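Local structure of chitin-binding type-4 domain-containing protein (Photorhabdus laumondii subsp. laumondii, 6T5Z) at residues Glu79-Trp84 / Arg133-Cys138; Thr118-Glu123 / Cys138-Gly143; Ile73-Gly78 / Ile167-Ser172; Thr92-Tyr97 / Val153-Asp158. The protein is a copper-dependent lytic polysaccharide monooxygenase of family AA10 that probably breaks glycosidic bonds of chitin by oxidation. All blocks are in the same frame, centred on the assembly; numbering follows the deposited sequence. Where two conformers were deposited one is given.

All four contacts belong to one beta-sandwich. Contact 4 is the most buried: two stacked tryptophans, one bonded to a threonine hydroxyl, lie close to the copper site. Contact 1 pairs two strands of the smaller sheet and is two-sided, with charged and polar pairs on its outer face and aromatic, sulfur and amide groups turned inward against Tyr-97 and Trp-95 of contact 4. Contacts 2 and 3 are partly buried and away from the copper. Contact 2 shares Cys-138 with contact 1 and ties strand 133-139 covalently to the larger sheet. Contact 3, the one parallel pairing, relies on backbone bonds and aliphatic packing; its centre lies about 23 Å from that of contact 4, across the chain's centre.

Contact 1 of 4, residues Glu79-Trp84 / Arg133-Cys138; sequences EIEFQW and RVINKC
Glu-81 (chi1 -66°) and Lys-137 (chi1 -64°) both carry CG beside the backbone N, which sends their side chains off together in one direction. A bend at the last torsion of Lys-137 then turns NZ onto Glu-81 OE2 at 2.8 Å, a salt bridge that meets the carboxylate from above its plane. Long charged chains suit this exposed face, where their methylenes also lie alongside each other. On the same face the extended Gln-83 slants across Arg-133, whose NH1 gives a bent bond of 2.9 Å to Gln-83 OE1, the amide and guanidinium planes being steeply turned; Gln-83 NE2 binds Asp-5, which fixes the amide's rotation. Beta-branched Ile-135 lies between the two pairs, its CG2 3.7 Å from Glu-81 OE1.

The inner face is different. Cys-138 SG sits at the edge of the Phe-82 ring, 3.7 Å from CD1, while Ile-80 CG1 leans over one ring face near the rim. Asn-136 OD1 passes 3.8 Å from Trp-84 CD1, but its bond is to Tyr-97 OH, which also receives Trp-84 NE1; ND2 of the same asparagine reaches Glu-123, so the buried amide is satisfied at both ends. Between the faces runs a regular antiparallel ladder, with Asn-136 N bonded to Phe-82 O at 2.8 Å.

Strand 79-86 is the middle one of a three-stranded antiparallel sheet, between 2-6 and 133-139. The face bearing Phe-82 and Trp-84 packs on strands 92-99 and 161-172 of the larger sheet.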
loop_
_atom_site.group_PDB
_atom_site.type_symbol
_atom_site.label_atom_id
_atom_site.label_comp_id
_atom_site.label_asym_id
_atom_site.label_seq_id
_atom_site.Cartn_x
_atom_site.Cartn_y
_atom_site.Cartn_z
ATOM N N GLU A 79 -8.931 -14.525 4.625
ATOM C CA GLU A 79 -7.538 -14.663 4.244
ATOM C C GLU A 79 -7.253 -13.897 2.953
ATOM O O GLU A 79 -8.101 -13.795 2.056
ATOM C CB GLU A 79 -7.181 -16.143 4.103
ATOM C CG GLU A 79 -7.190 -16.862 5.452
ATOM C CD GLU A 79 -6.729 -18.304 5.372
ATOM O OE1 GLU A 79 -6.664 -18.852 4.251
ATOM O OE2 GLU A 79 -6.436 -18.890 6.433
ATOM N N ILE A 80 -6.049 -13.330 2.884
ATOM C CA ILE A 80 -5.606 -12.533 1.740
ATOM C C ILE A 80 -4.091 -12.663 1.647
ATOM O O ILE A 80 -3.398 -12.735 2.666
ATOM C CB ILE A 80 -6.053 -11.060 1.880
ATOM C CG1 ILE A 80 -5.601 -10.210 0.695
ATOM C CG2 ILE A 80 -5.532 -10.453 3.180
ATOM C CD1 ILE A 80 -6.318 -8.848 0.633
ATOM N N GLU A 81 -3.579 -12.706 0.421
ATOM C CA GLU A 81 -2.151 -12.767 0.152
ATOM C C GLU A 81 -1.738 -11.531 -0.628
ATOM O O GLU A 81 -2.411 -11.149 -1.595
ATOM C CB GLU A 81 -1.779 -14.018 -0.665
ATOM C CG GLU A 81 -1.998 -15.339 0.047
ATOM C CD GLU A 81 -1.390 -16.497 -0.712
ATOM O OE1 GLU A 81 -0.923 -16.287 -1.856
ATOM O OE2 GLU A 81 -1.373 -17.618 -0.168
ATOM N N PHE A 82 -0.621 -10.928 -0.233
ATOM C CA PHE A 82 -0.030 -9.796 -0.931
ATOM C C PHE A 82 1.261 -10.235 -1.607
ATOM O O PHE A 82 2.117 -10.859 -0.972
ATOM C CB PHE A 82 0.248 -8.643 0.037
ATOM C CG PHE A 82 -0.974 -8.156 0.751
ATOM C CD1 PHE A 82 -1.305 -8.657 1.996
ATOM C CD2 PHE A 82 -1.811 -7.216 0.167
ATOM C CE1 PHE A 82 -2.420 -8.222 2.659
ATOM C CE2 PHE A 82 -2.946 -6.773 0.831
ATOM C CZ PHE A 82 -3.245 -7.274 2.091
ATOM N N GLN A 83 1.412 -9.894 -2.879
ATOM C CA GLN A 83 2.605 -10.231 -3.649
ATOM C C GLN A 83 3.347 -8.955 -4.022
ATOM O O GLN A 83 2.772 -8.071 -4.672
ATOM C CB GLN A 83 2.256 -11.015 -4.913
ATOM C CG GLN A 83 3.466 -11.444 -5.728
ATOM C CD GLN A 83 3.069 -12.285 -6.929
ATOM O OE1 GLN A 83 3.208 -13.512 -6.918
ATOM N NE2 GLN A 83 2.551 -11.626 -7.970
ATOM N N TRP A 84 4.620 -8.884 -3.637
ATOM C CA TRP A 84 5.525 -7.814 -4.034
ATOM C C TRP A 84 6.438 -8.281 -5.157
ATOM O O TRP A 84 6.981 -9.389 -5.102
ATOM C CB TRP A 84 6.403 -7.359 -2.866
ATOM C CG TRP A 84 5.742 -6.539 -1.784
ATOM C CD1 TRP A 84 4.924 -6.987 -0.784
ATOM C CD2 TRP A 84 5.901 -5.130 -1.569
ATOM N NE1 TRP A 84 4.555 -5.944 0.031
ATOM C CE2 TRP A 84 5.147 -4.794 -0.428
ATOM C CE3 TRP A 84 6.612 -4.119 -2.235
ATOM C CZ2 TRP A 84 5.060 -3.487 0.049
ATOM C CZ3 TRP A 84 6.533 -2.822 -1.749
ATOM C CH2 TRP A 84 5.765 -2.520 -0.622
ATOM N N ARG A 133 10.577 -11.928 -5.755
ATOM C CA ARG A 133 9.130 -11.872 -5.619
ATOM C C ARG A 133 8.792 -12.417 -4.240
ATOM O O ARG A 133 9.322 -13.458 -3.836
ATOM C CB ARG A 133 8.440 -12.674 -6.729
ATOM C CG ARG A 133 6.931 -12.590 -6.716
ATOM C CD ARG A 133 6.347 -13.161 -8.005
ATOM N NE ARG A 133 6.812 -14.521 -8.220
ATOM C CZ ARG A 133 6.298 -15.592 -7.622
ATOM N NH1 ARG A 133 5.286 -15.463 -6.768
ATOM N NH2 ARG A 133 6.791 -16.796 -7.888
ATOM N N VAL A 134 7.942 -11.701 -3.504
ATOM C CA VAL A 134 7.663 -12.010 -2.106
ATOM C C VAL A 134 6.157 -12.089 -1.911
ATOM O O VAL A 134 5.415 -11.256 -2.436
ATOM C CB VAL A 134 8.270 -10.949 -1.168
ATOM C CG1 VAL A 134 7.709 -11.106 0.245
ATOM C CG2 VAL A 134 9.784 -11.053 -1.177
ATOM N N ILE A 135 5.701 -13.093 -1.166
ATOM C CA ILE A 135 4.286 -13.241 -0.839
ATOM C C ILE A 135 4.112 -13.232 0.676
ATOM O O ILE A 135 4.771 -13.996 1.390
ATOM C CB ILE A 135 3.688 -14.520 -1.454
ATOM C CG1 ILE A 135 3.549 -14.375 -2.981
ATOM C CG2 ILE A 135 2.350 -14.828 -0.829
ATOM C CD1 ILE A 135 2.900 -15.569 -3.655
ATOM N N ASN A 136 3.216 -12.375 1.165
ATOM C CA ASN A 136 2.865 -12.316 2.584
ATOM C C ASN A 136 1.434 -12.805 2.763
ATOM O O ASN A 136 0.508 -12.250 2.161
ATOM C CB ASN A 136 2.989 -10.896 3.134
ATOM C CG ASN A 136 4.353 -10.278 2.882
ATOM O OD1 ASN A 136 4.451 -9.187 2.309
ATOM N ND2 ASN A 136 5.405 -10.960 3.318
ATOM N N LYS A 137 1.251 -13.819 3.607
ATOM C CA LYS A 137 -0.071 -14.357 3.893
ATOM C C LYS A 137 -0.656 -13.655 5.115
ATOM O O LYS A 137 -0.005 -13.568 6.168
ATOM C CB LYS A 137 -0.001 -15.867 4.126
ATOM C CG LYS A 137 0.450 -16.683 2.919
ATOM C CD LYS A 137 0.555 -18.150 3.315
ATOM C CE LYS A 137 1.222 -19.007 2.253
ATOM N NZ LYS A 137 0.266 -19.387 1.181
ATOM N N CYS A 138 -1.895 -13.179 4.983
ATOM C CA CYS A 138 -2.518 -12.337 5.995
ATOM C C CYS A 138 -3.980 -12.733 6.178
ATOM O O CYS A 138 -4.537 -13.540 5.427
ATOM C CB CYS A 138 -2.424 -10.848 5.621
ATOM S SG CYS A 138 -0.765 -10.241 5.340
#

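Contact 2 of 4, residues Thr118-Glu123 / Cys138-Gly143; sequences TPFCFE and CTLPEG
An ordered water joins Phe-120 O to Thr-139 N, donating to the carbonyl at 2.9 Å from Phe-120 O and accepting from the amide at 2.9 Å from Thr-139 N. It stands beside a disulfide that staples two sheets of the beta-sandwich together: Cys-121 lies on strand 121-126 of the larger sheet, Cys-138 on strand 133-139 of the smaller. The sulfur of Cys-121 is anti to its backbone N (chi1 -178°), which carries it to Cys-138 SG at 2.0 Å. The dihedral about the S-S bond, -72° and left-handed, leaves Cys-121 CB 3.4 Å from Cys-138 CB, near the short end for a disulfide.

Next to the crosslink, opposite Tyr-97, the chain carries a classic beta bulge at Phe-120 and Cys-121. That irregularity lets two successive side chains turn the same way, one to form the covalent link and the other to lend a large apolar surface. The Phe-120 ring runs beside Leu-140, with CZ 4.1 Å from Leu-140 CD2, and also touches Phe-82 of the smaller sheet. Pro-141, stiff and apolar where the chain leaves the strand, crosses Phe-120 at about a right angle, its CG 3.9 Å from Phe-120 CB. Tightest of the ring's contacts here is Phe-120 CD1, 3.3 Å from Thr-139 O.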
loop_
_atom_site.group_PDB
_atom_site.type_symbol
_atom_site.label_atom_id
_atom_site.label_comp_id
_atom_site.label_asym_id
_atom_site.label_seq_id
_atom_site.Cartn_x
_atom_site.Cartn_y
_atom_site.Cartn_z
ATOM N N THR A 118 -2.544 0.253 14.245
ATOM C CA THR A 118 -1.580 -0.828 14.201
ATOM C C THR A 118 -1.871 -1.703 12.993
ATOM O O THR A 118 -2.996 -1.704 12.477
ATOM C CB THR A 118 -1.631 -1.674 15.481
ATOM O OG1 THR A 118 -2.951 -2.198 15.640
ATOM C CG2 THR A 118 -1.243 -0.841 16.695
ATOM N N PRO A 119 -0.872 -2.428 12.492
ATOM C CA PRO A 119 -1.090 -3.268 11.315
ATOM C C PRO A 119 -1.963 -4.467 11.640
ATOM O O PRO A 119 -1.937 -4.989 12.757
ATOM C CB PRO A 119 0.328 -3.718 10.943
ATOM C CG PRO A 119 1.056 -3.720 12.243
ATOM C CD PRO A 119 0.532 -2.488 12.949
ATOM N N PHE A 120 -2.716 -4.932 10.635
ATOM C CA PHE A 120 -3.426 -6.194 10.808
ATOM C C PHE A 120 -2.599 -7.393 10.369
ATOM O O PHE A 120 -3.042 -8.530 10.550
ATOM C CB PHE A 120 -4.758 -6.195 10.041
ATOM C CG PHE A 120 -4.609 -6.171 8.539
ATOM C CD1 PHE A 120 -4.508 -7.349 7.805
ATOM C CD2 PHE A 120 -4.586 -4.964 7.866
ATOM C CE1 PHE A 120 -4.392 -7.317 6.418
ATOM C CE2 PHE A 120 -4.478 -4.915 6.478
ATOM C CZ PHE A 120 -4.362 -6.092 5.757
ATOM N N CYS A 121 -1.421 -7.169 9.793
ATOM C CA CYS A 121 -0.593 -8.269 9.329
ATOM C C CYS A 121 0.858 -7.807 9.361
ATOM O O CYS A 121 1.161 -6.682 8.959
ATOM C CB CYS A 121 -1.017 -8.714 7.918
ATOM S SG CYS A 121 -0.095 -10.125 7.263
ATOM N N PHE A 122 1.747 -8.669 9.858
ATOM C CA PHE A 122 3.143 -8.288 10.060
ATOM C C PHE A 122 4.014 -9.520 9.897
ATOM O O PHE A 122 3.816 -10.513 10.603
ATOM C CB PHE A 122 3.345 -7.679 11.457
ATOM C CG PHE A 122 4.738 -7.171 11.709
ATOM C CD1 PHE A 122 5.723 -8.016 12.207
ATOM C CD2 PHE A 122 5.053 -5.831 11.506
ATOM C CE1 PHE A 122 7.017 -7.541 12.438
ATOM C CE2 PHE A 122 6.335 -5.361 11.746
ATOM C CZ PHE A 122 7.313 -6.213 12.221
ATOM N N GLU A 123 4.988 -9.447 8.994
ATOM C CA GLU A 123 5.936 -10.533 8.782
ATOM C C GLU A 123 7.351 -10.005 8.974
ATOM O O GLU A 123 7.802 -9.132 8.224
ATOM C CB GLU A 123 5.760 -11.159 7.399
ATOM C CG GLU A 123 6.667 -12.361 7.178
ATOM C CD GLU A 123 6.340 -13.138 5.910
ATOM O OE1 GLU A 123 5.208 -12.999 5.376
ATOM O OE2 GLU A 123 7.225 -13.897 5.455
ATOM N N CYS A 138 -1.895 -13.179 4.983
ATOM C CA CYS A 138 -2.518 -12.337 5.995
ATOM C C CYS A 138 -3.980 -12.733 6.178
ATOM O O CYS A 138 -4.537 -13.540 5.427
ATOM C CB CYS A 138 -2.424 -10.848 5.621
ATOM S SG CYS A 138 -0.765 -10.241 5.340
ATOM N N THR A 139 -4.605 -12.134 7.188
ATOM C CA THR A 139 -6.032 -12.284 7.430
ATOM C C THR A 139 -6.599 -10.909 7.733
ATOM O O THR A 139 -6.051 -10.189 8.570
ATOM C CB THR A 139 -6.321 -13.242 8.590
ATOM O OG1 THR A 139 -5.686 -14.500 8.342
ATOM C CG2 THR A 139 -7.832 -13.478 8.713
ATOM N N LEU A 140 -7.680 -10.544 7.045
ATOM C CA LEU A 140 -8.326 -9.259 7.280
ATOM C C LEU A 140 -9.018 -9.245 8.644
ATOM O O LEU A 140 -9.410 -10.295 9.158
ATOM C CB LEU A 140 -9.349 -8.970 6.182
ATOM C CG LEU A 140 -8.747 -8.653 4.816
ATOM C CD1 LEU A 140 -9.811 -8.749 3.721
ATOM C CD2 LEU A 140 -8.172 -7.246 4.862
ATOM N N PRO A 141 -9.168 -8.067 9.256
ATOM C CA PRO A 141 -9.899 -7.993 10.524
ATOM C C PRO A 141 -11.358 -8.339 10.308
ATOM O O PRO A 141 -11.881 -8.261 9.195
ATOM C CB PRO A 141 -9.734 -6.531 10.956
ATOM C CG PRO A 141 -8.629 -5.987 10.130
ATOM C CD PRO A 141 -8.665 -6.745 8.842
ATOM N N GLU A 142 -12.020 -8.724 11.394
ATOM C CA GLU A 142 -13.415 -9.121 11.280
ATOM C C GLU A 142 -14.306 -7.912 11.029
ATOM O O GLU A 142 -13.994 -6.782 11.420
ATOM C CB GLU A 142 -13.873 -9.860 12.537
ATOM C CG GLU A 142 -13.123 -11.158 12.790
ATOM N N GLY A 143 -15.431 -8.163 10.362
ATOM C CA GLY A 143 -16.429 -7.133 10.179
ATOM C C GLY A 143 -16.164 -6.169 9.053
ATOM O O GLY A 143 -16.813 -5.122 8.981
HETATM O O HOH W 1 -3.071 -11.133 9.373
#

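Contact 3 of 4, residues Ile73-Gly78 / Ile167-Ser172; sequences IPITAG and IDTTIS
A parallel beta ladder joins the short strand 73-76 to the end of strand 161-172, with the axes of the two paired segments inclined at 43°. Ile-73 binds at both backbone atoms: its N donates to Asp-168 O at 2.8 Å and its O accepts from Thr-170 N at 2.9 Å. Ile-75 repeats the pattern with Thr-170 O and Ser-172 N, the latter 2.8 Å from Ile-75 O. Pro-74, between them, suits its place because its nitrogen points away from the partner strand and no N-H is needed there. Ala-77 N closes the ladder on Ser-172 O at 2.9 Å.

One face is aliphatic. With CG1 of Ile-75 set between the backbone N and the carbonyl carbon (chi1 56°), CD1 leans across the neighbouring strand to lie 3.7 Å from both Ile-171 CG1 and Thr-169 CB. The hydroxyl of Thr-169 bonds to His-148 O, leaving its carbon side for Ile-75. The small Ala-77 fits its CB against Ile-171 CG2 at 3.9 Å. A short strand that runs parallel to the last strand and then crosses to the other sheet is reminiscent of the A' strand paired with G in immunoglobulin-like sandwiches, consistent with the fold of this family.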
loop_
_atom_site.group_PDB
_atom_site.type_symbol
_atom_site.label_atom_id
_atom_site.label_comp_id
_atom_site.label_asym_id
_atom_site.label_seq_id
_atom_site.Cartn_x
_atom_site.Cartn_y
_atom_site.Cartn_z
ATOM N N ILE A 73 -9.885 -3.294 -6.390
ATOM C CA ILE A 73 -9.764 -4.741 -6.568
ATOM C C ILE A 73 -10.853 -5.407 -5.737
ATOM O O ILE A 73 -10.936 -5.155 -4.524
ATOM C CB ILE A 73 -8.377 -5.257 -6.132
ATOM C CG1 ILE A 73 -7.245 -4.455 -6.796
ATOM C CG2 ILE A 73 -8.252 -6.737 -6.433
ATOM C CD1 ILE A 73 -7.232 -4.531 -8.328
ATOM N N PRO A 74 -11.693 -6.258 -6.325
ATOM C CA PRO A 74 -12.678 -6.996 -5.523
ATOM C C PRO A 74 -12.020 -8.124 -4.743
ATOM O O PRO A 74 -11.296 -8.947 -5.304
ATOM C CB PRO A 74 -13.661 -7.539 -6.567
ATOM C CG PRO A 74 -12.882 -7.565 -7.862
ATOM C CD PRO A 74 -11.841 -6.480 -7.780
ATOM N N ILE A 75 -12.293 -8.169 -3.438
ATOM C CA ILE A 75 -11.765 -9.212 -2.570
ATOM C C ILE A 75 -12.845 -9.629 -1.581
ATOM O O ILE A 75 -13.753 -8.866 -1.253
ATOM C CB ILE A 75 -10.488 -8.767 -1.813
ATOM C CG1 ILE A 75 -10.742 -7.504 -1.005
ATOM C CG2 ILE A 75 -9.331 -8.539 -2.771
ATOM C CD1 ILE A 75 -9.586 -7.156 -0.058
ATOM N N THR A 76 -12.753 -10.871 -1.115
ATOM C CA THR A 76 -13.658 -11.375 -0.094
ATOM C C THR A 76 -12.952 -11.354 1.253
ATOM O O THR A 76 -11.765 -11.686 1.351
ATOM C CB THR A 76 -14.142 -12.790 -0.420
ATOM O OG1 THR A 76 -14.873 -12.770 -1.649
ATOM C CG2 THR A 76 -15.056 -13.318 0.683
ATOM N N ALA A 77 -13.681 -10.934 2.283
ATOM C CA ALA A 77 -13.112 -10.844 3.618
ATOM C C ALA A 77 -12.577 -12.197 4.066
ATOM O O ALA A 77 -13.074 -13.262 3.675
ATOM C CB ALA A 77 -14.150 -10.333 4.619
ATOM N N GLY A 78 -11.531 -12.144 4.890
ATOM C CA GLY A 78 -10.870 -13.330 5.393
ATOM C C GLY A 78 -9.411 -13.342 4.979
ATOM O O GLY A 78 -8.748 -12.302 4.961
ATOM N N ILE A 167 -3.512 0.251 -1.620
ATOM C CA ILE A 167 -4.297 -0.655 -2.458
ATOM C C ILE A 167 -5.770 -0.323 -2.255
ATOM O O ILE A 167 -6.249 -0.276 -1.115
ATOM C CB ILE A 167 -4.038 -2.139 -2.103
ATOM C CG1 ILE A 167 -2.544 -2.450 -2.084
ATOM C CG2 ILE A 167 -4.748 -3.073 -3.090
ATOM C CD1 ILE A 167 -2.194 -3.815 -1.458
ATOM N N ASP A 168 -6.498 -0.117 -3.348
ATOM C CA ASP A 168 -7.931 0.133 -3.276
ATOM C C ASP A 168 -8.688 -1.175 -3.435
ATOM O O ASP A 168 -8.432 -1.934 -4.375
ATOM C CB ASP A 168 -8.361 1.118 -4.362
ATOM C CG ASP A 168 -7.685 2.452 -4.211
ATOM O OD1 ASP A 168 -6.696 2.702 -4.931
ATOM O OD2 ASP A 168 -8.139 3.236 -3.351
ATOM N N THR A 169 -9.608 -1.443 -2.512
ATOM C CA THR A 169 -10.310 -2.720 -2.497
ATOM C C THR A 169 -11.794 -2.497 -2.271
ATOM O O THR A 169 -12.200 -1.553 -1.590
ATOM C CB THR A 169 -9.780 -3.671 -1.389
ATOM O OG1 THR A 169 -10.068 -3.119 -0.098
ATOM C CG2 THR A 169 -8.277 -3.869 -1.509
ATOM N N THR A 170 -12.597 -3.389 -2.853
ATOM C CA THR A 170 -14.011 -3.542 -2.524
ATOM C C THR A 170 -14.149 -4.894 -1.828
ATOM O O THR A 170 -13.974 -5.939 -2.461
ATOM C CB THR A 170 -14.900 -3.474 -3.765
ATOM O OG1 THR A 170 -14.859 -2.155 -4.311
ATOM C CG2 THR A 170 -16.343 -3.789 -3.396
ATOM N N ILE A 171 -14.445 -4.875 -0.527
ATOM C CA ILE A 171 -14.450 -6.081 0.304
ATOM C C ILE A 171 -15.874 -6.623 0.447
ATOM O O ILE A 171 -16.769 -5.938 0.958
ATOM C CB ILE A 171 -13.832 -5.806 1.686
ATOM C CG1 ILE A 171 -12.374 -5.378 1.517
ATOM C CG2 ILE A 171 -13.935 -7.047 2.555
ATOM C CD1 ILE A 171 -11.636 -5.018 2.827
ATOM N N SER A 172 -16.084 -7.896 -0.002
ATOM C CA SER A 172 -17.376 -8.512 0.275
ATOM C C SER A 172 -17.324 -9.238 1.613
ATOM O O SER A 172 -16.282 -9.801 1.968
ATOM C CB SER A 172 -17.758 -9.498 -0.822
ATOM O OG SER A 172 -17.745 -8.867 -2.087
#

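Contact 4 of 4, residues Thr92-Tyr97 / Val153-Asp158; sequences TSSWEY and VWTISD
Thr-92 accepts a nearly straight bond (167°) from Trp-154 NE1, 2.9 Å from Thr-92 OG1, which lies in the plane of the indole. The same hydroxyl bonds to His-90 O, so a threonine can serve both as acceptor for the ring and as donor to the backbone of a copper ligand; its methyl sits over a face of Trp-95. Ser-93 follows at a corner, its N bonded to Thr-155 O at 2.9 Å and its OG 3.3 Å from Ser-157 CB, a close approach between two short side chains. A classic bulge at Ser-93 and Ser-94, set against Thr-155, shifts the register by one. One water bonds to Ser-94 OG and donates to Val-153 O at 2.9 Å.

At Trp-95 the contact becomes aromatic. Trp-154 carries CG anti to the backbone N (chi1 171°), which lays its indole beside Trp-95. The six-membered ring of Trp-95 makes an offset stack on the five-membered ring of Trp-154, centroids 3.9 Å apart and planes at 10°, and Trp-95 CZ3 comes to 3.3 Å from Trp-154 CG. Ile-156 CD1 lies over the opposite face toward its rim, so the indole, about 5 Å from a bound copper ion, is contacted on both faces and held at NE1. The methylene of partly exposed Glu-96 packs on Val-153, CG 3.8 Å from Val-153 CB.

Strand 92-99 lies between 121-126 and 148-156, and strand 161-172 continues the sheet beyond; Trp-95 reaches Trp-84, Val-134 and Asn-136 of the facing sheet.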
loop_
_atom_site.group_PDB
_atom_site.type_symbol
_atom_site.label_atom_id
_atom_site.label_comp_id
_atom_site.label_asym_id
_atom_site.label_seq_id
_atom_site.Cartn_x
_atom_site.Cartn_y
_atom_site.Cartn_z
ATOM N N THR A 92 15.789 -6.561 4.638
ATOM C CA THR A 92 14.410 -6.237 4.977
ATOM C C THR A 92 14.137 -6.450 6.462
ATOM O O THR A 92 14.372 -7.539 6.983
ATOM C CB THR A 92 13.466 -7.099 4.138
ATOM O OG1 THR A 92 13.642 -6.768 2.752
ATOM C CG2 THR A 92 12.010 -6.874 4.538
ATOM N N SER A 93 13.617 -5.415 7.130
ATOM C CA SER A 93 13.125 -5.586 8.495
ATOM C C SER A 93 11.795 -6.329 8.507
ATOM O O SER A 93 11.615 -7.283 9.273
ATOM C CB SER A 93 12.957 -4.230 9.183
ATOM O OG SER A 93 14.202 -3.610 9.443
ATOM N N SER A 94 10.851 -5.912 7.661
ATOM C CA SER A 94 9.507 -6.467 7.764
ATOM C C SER A 94 8.671 -6.095 6.550
ATOM O O SER A 94 9.020 -5.195 5.783
ATOM C CB SER A 94 8.796 -5.967 9.015
ATOM O OG SER A 94 8.577 -4.567 8.911
ATOM N N TRP A 95 7.558 -6.811 6.417
ATOM C CA TRP A 95 6.432 -6.490 5.546
ATOM C C TRP A 95 5.223 -6.331 6.453
ATOM O O TRP A 95 4.968 -7.200 7.289
ATOM C CB TRP A 95 6.176 -7.618 4.535
ATOM C CG TRP A 95 7.432 -8.152 3.946
ATOM C CD1 TRP A 95 8.264 -9.105 4.485
ATOM C CD2 TRP A 95 8.034 -7.743 2.716
ATOM N NE1 TRP A 95 9.335 -9.317 3.648
ATOM C CE2 TRP A 95 9.214 -8.494 2.557
ATOM C CE3 TRP A 95 7.681 -6.813 1.729
ATOM C CZ2 TRP A 95 10.054 -8.342 1.459
ATOM C CZ3 TRP A 95 8.513 -6.669 0.631
ATOM C CH2 TRP A 95 9.686 -7.419 0.511
ATOM N N GLU A 96 4.480 -5.237 6.311
ATOM C CA GLU A 96 3.342 -5.047 7.197
ATOM C C GLU A 96 2.226 -4.326 6.458
ATOM O O GLU A 96 2.452 -3.669 5.433
ATOM C CB GLU A 96 3.734 -4.278 8.462
ATOM C CG GLU A 96 4.120 -2.851 8.202
ATOM C CD GLU A 96 4.403 -2.068 9.489
ATOM O OE1 GLU A 96 4.335 -2.648 10.592
ATOM O OE2 GLU A 96 4.700 -0.866 9.373
ATOM N N TYR A 97 1.009 -4.464 6.990
ATOM C CA TYR A 97 -0.199 -4.024 6.295
ATOM C C TYR A 97 -1.146 -3.358 7.279
ATOM O O TYR A 97 -1.414 -3.907 8.354
ATOM C CB TYR A 97 -0.876 -5.214 5.587
ATOM C CG TYR A 97 0.063 -5.812 4.574
ATOM C CD1 TYR A 97 0.964 -6.812 4.930
ATOM C CD2 TYR A 97 0.077 -5.345 3.260
ATOM C CE1 TYR A 97 1.867 -7.333 4.002
ATOM C CE2 TYR A 97 0.957 -5.856 2.338
ATOM C CZ TYR A 97 1.855 -6.838 2.708
ATOM O OH TYR A 97 2.720 -7.343 1.765
ATOM N N VAL A 153 3.536 -1.792 3.650
ATOM C CA VAL A 153 4.797 -1.144 4.004
ATOM C C VAL A 153 5.910 -2.179 3.997
ATOM O O VAL A 153 5.842 -3.189 4.713
ATOM C CB VAL A 153 4.728 -0.438 5.363
ATOM C CG1 VAL A 153 6.043 0.314 5.640
ATOM C CG2 VAL A 153 3.526 0.513 5.404
ATOM N N TRP A 154 6.934 -1.919 3.195
ATOM C CA TRP A 154 8.136 -2.731 3.117
ATOM C C TRP A 154 9.253 -1.921 3.752
ATOM O O TRP A 154 9.702 -0.927 3.174
ATOM C CB TRP A 154 8.445 -3.080 1.663
ATOM C CG TRP A 154 9.765 -3.730 1.463
ATOM C CD1 TRP A 154 10.443 -4.511 2.361
ATOM C CD2 TRP A 154 10.589 -3.668 0.288
ATOM N NE1 TRP A 154 11.626 -4.933 1.818
ATOM C CE2 TRP A 154 11.739 -4.443 0.543
ATOM C CE3 TRP A 154 10.461 -3.047 -0.959
ATOM C CZ2 TRP A 154 12.769 -4.593 -0.394
ATOM C CZ3 TRP A 154 11.476 -3.204 -1.891
ATOM C CH2 TRP A 154 12.611 -3.967 -1.608
ATOM N N THR A 155 9.688 -2.333 4.942
ATOM C CA THR A 155 10.645 -1.572 5.737
ATOM C C THR A 155 12.049 -2.122 5.489
ATOM O O THR A 155 12.291 -3.326 5.653
ATOM C CB THR A 155 10.252 -1.630 7.220
ATOM O OG1 THR A 155 8.965 -1.011 7.395
ATOM C CG2 THR A 155 11.283 -0.924 8.117
ATOM N N ILE A 156 12.967 -1.237 5.077
ATOM C CA ILE A 156 14.334 -1.611 4.723
ATOM C C ILE A 156 15.204 -1.547 5.970
ATOM O O ILE A 156 15.206 -0.535 6.675
ATOM C CB ILE A 156 14.892 -0.682 3.632
ATOM C CG1 ILE A 156 13.942 -0.583 2.431
ATOM C CG2 ILE A 156 16.278 -1.162 3.190
ATOM C CD1 ILE A 156 13.616 -1.916 1.798
ATOM N N SER A 157 15.974 -2.613 6.226
ATOM C CA SER A 157 16.690 -2.713 7.497
ATOM C C SER A 157 17.980 -1.900 7.523
ATOM O O SER A 157 18.409 -1.467 8.603
ATOM C CB SER A 157 17.001 -4.178 7.817
ATOM O OG SER A 157 17.987 -4.681 6.937
ATOM N N ASP A 158 18.625 -1.687 6.374
ATOM C CA ASP A 158 19.929 -1.035 6.365
ATOM C C ASP A 158 19.874 0.394 5.826
ATOM O O ASP A 158 20.926 0.991 5.564
ATOM C CB ASP A 158 20.966 -1.893 5.609
ATOM C CG ASP A 158 20.629 -2.115 4.138
ATOM O OD1 ASP A 158 19.570 -1.660 3.679
ATOM O OD2 ASP A 158 21.447 -2.770 3.442
HETATM O O HOH W 2 7.149 -2.780 7.317
#